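Local coordinates for protein-tyrosine-phosphatase (Shewanella sp., PDB 2Z72) that hydrolyses protein phosphotyrosine as a cold-active phosphatase, probably with the paired zinc ions of its calcineurin-like phosphoesterase fold, at residues E37-V41 against E52-S56. Numbering follows the deposited sequence. Where two conformers were deposited one is given.
Sequences EKLQV and ETKLS
Val41 lays its CG2 methyl over the CD2 branch of Leu55, 3.6 Å from carbon to carbon, with the two side chains roughly perpendicular. CG2 stands beside the backbone N because CG1 takes the position anti to it (chi1 -177°), and this carries the methyl to leucine. A beta-branched valine suits a strand and puts a methyl close to the backbone, while the longer Leu55 reaches across to it and also meets the CB of Leu39 with its own CB at 4.1 Å.

Three backbone bonds join the two segments. Leu55 N gives a nearly straight bond to Leu39 O, 2.8 Å long; Val41 N reaches Thr53 O, also at 2.8 Å; and Thr53 N to Val41 O is weak at 3.3 Å. Val41 and Thr53 thus form the antiparallel hydrogen-bonded pair, and Gln40 and Lys54 the non-hydrogen-bonded one.

On the other face of the ribbon, in the conformer given, the Gln40 amide lies near the aliphatic stem of Lys54, a fitting choice for a face where both residues keep some access to solvent; the exact approach is doubtful, since both side chains have alternates. Glu52 OE1 accepts a hydrogen bond from the backbone N of Arg43, just beyond strand 40-41, while its CB lies against Val41 O.

A type I' turn from Glu37 to Gln40, closed by Gln40 N bonding Glu37 O, links strand 30-35 to strand 40-41. This two-stranded beta hairpin lies at the periphery of the fold, where helix 122-138 supports Thr53 and Leu55 through Tyr130, with Trp127 also against Thr53.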
loop_
_atom_site.group_PDB
_atom_site.type_symbol
_atom_site.label_atom_id
_atom_site.label_comp_id
_atom_site.label_asym_id
_atom_site.label_seq_id
_atom_site.Cartn_x
_atom_site.Cartn_y
_atom_site.Cartn_z
ATOM N N GLU A 37 21.443 8.984 -14.819
ATOM C CA GLU A 37 21.709 10.297 -15.381
ATOM C C GLU A 37 20.385 11.092 -15.381
ATOM O O GLU A 37 19.320 10.592 -15.884
ATOM C CB GLU A 37 22.286 10.257 -16.793
ATOM C CG GLU A 37 23.152 9.097 -17.238
ATOM C CD GLU A 37 24.598 9.418 -16.951
ATOM O OE1 GLU A 37 25.498 8.609 -17.209
ATOM O OE2 GLU A 37 24.700 10.556 -16.400
ATOM N N LYS A 38 20.435 12.291 -14.795
ATOM C CA LYS A 38 19.349 13.264 -14.888
ATOM C C LYS A 38 18.071 12.672 -14.348
ATOM O O LYS A 38 16.956 12.936 -14.855
ATOM C CB LYS A 38 19.173 13.703 -16.331
ATOM C CG LYS A 38 20.407 14.288 -17.005
ATOM C CD LYS A 38 20.187 14.806 -18.414
ATOM C CE LYS A 38 21.088 15.952 -18.835
ATOM N NZ LYS A 38 20.746 16.630 -20.130
ATOM N N LEU A 39 18.216 11.866 -13.304
ATOM C CA LEU A 39 17.086 11.233 -12.569
ATOM C C LEU A 39 16.283 10.237 -13.379
ATOM O O LEU A 39 15.257 9.731 -12.893
ATOM C CB LEU A 39 16.160 12.235 -11.953
ATOM C CG LEU A 39 16.858 13.246 -11.006
ATOM C CD1 LEU A 39 15.733 14.108 -10.464
ATOM C CD2 LEU A 39 17.662 12.613 -9.890
ATOM N N GLN A 40 16.730 9.819 -14.557
ATOM C CA GLN A 40 15.953 8.932 -15.417
ATOM C C GLN A 40 16.495 7.539 -15.231
ATOM O O GLN A 40 17.638 7.161 -15.561
ATOM C CB GLN A 40 16.175 9.305 -16.873
ATOM C CG GLN A 40 15.560 10.577 -17.350
ATOM C CD GLN A 40 14.059 10.697 -17.417
ATOM O OE1 GLN A 40 13.311 9.723 -17.281
ATOM N NE2 GLN A 40 13.557 11.902 -17.637
ATOM N N VAL A 41 15.659 6.695 -14.699
ATOM C CA VAL A 41 16.041 5.304 -14.510
ATOM C C VAL A 41 15.655 4.533 -15.769
ATOM O O VAL A 41 14.498 4.156 -15.893
ATOM C CB VAL A 41 15.361 4.723 -13.273
ATOM C CG1 VAL A 41 15.813 3.329 -13.043
ATOM C CG2 VAL A 41 15.588 5.611 -12.037
ATOM N N GLU A 52 10.781 1.718 -16.138
ATOM C CA GLU A 52 11.578 2.892 -16.209
ATOM C C GLU A 52 10.766 3.991 -15.536
ATOM O O GLU A 52 9.526 4.046 -15.674
ATOM C CB GLU A 52 11.946 3.263 -17.639
ATOM C CG GLU A 52 12.607 2.084 -18.352
ATOM C CD GLU A 52 12.947 2.483 -19.786
ATOM O OE1 GLU A 52 14.172 2.395 -20.090
ATOM O OE2 GLU A 52 12.053 2.853 -20.569
ATOM N N THR A 53 11.428 4.756 -14.732
ATOM C CA THR A 53 10.835 5.760 -13.867
ATOM C C THR A 53 11.749 6.974 -13.779
ATOM O O THR A 53 12.993 6.825 -13.775
ATOM C CB THR A 53 10.641 5.290 -12.423
ATOM O OG1 THR A 53 10.032 3.992 -12.497
ATOM C CG2 THR A 53 9.641 6.106 -11.606
ATOM N N LYS A 54 11.104 8.113 -13.727
ATOM C CA LYS A 54 11.842 9.305 -13.376
ATOM C C LYS A 54 11.798 9.411 -11.857
ATOM O O LYS A 54 10.720 9.371 -11.269
ATOM C CB LYS A 54 11.300 10.585 -14.014
ATOM C CG LYS A 54 11.970 11.841 -13.498
ATOM C CD LYS A 54 12.557 12.693 -14.600
ATOM C CE LYS A 54 12.982 14.060 -14.089
ATOM N NZ LYS A 54 12.224 15.223 -14.612
ATOM N N LEU A 55 12.978 9.538 -11.265
ATOM C CA LEU A 55 13.017 9.759 -9.828
ATOM C C LEU A 55 12.418 11.118 -9.452
ATOM O O LEU A 55 12.570 12.091 -10.164
ATOM C CB LEU A 55 14.458 9.654 -9.302
ATOM C CG LEU A 55 15.107 8.299 -9.536
ATOM C CD1 LEU A 55 16.472 8.305 -8.842
ATOM C CD2 LEU A 55 14.281 7.127 -9.035
ATOM N N SER A 56 11.702 11.091 -8.346
ATOM C CA SER A 56 10.918 12.232 -7.889
ATOM C C SER A 56 11.680 13.043 -6.878
ATOM O O SER A 56 12.263 12.457 -5.977
ATOM C CB SER A 56 9.700 11.605 -7.192
ATOM O OG SER A 56 8.631 12.501 -7.095
#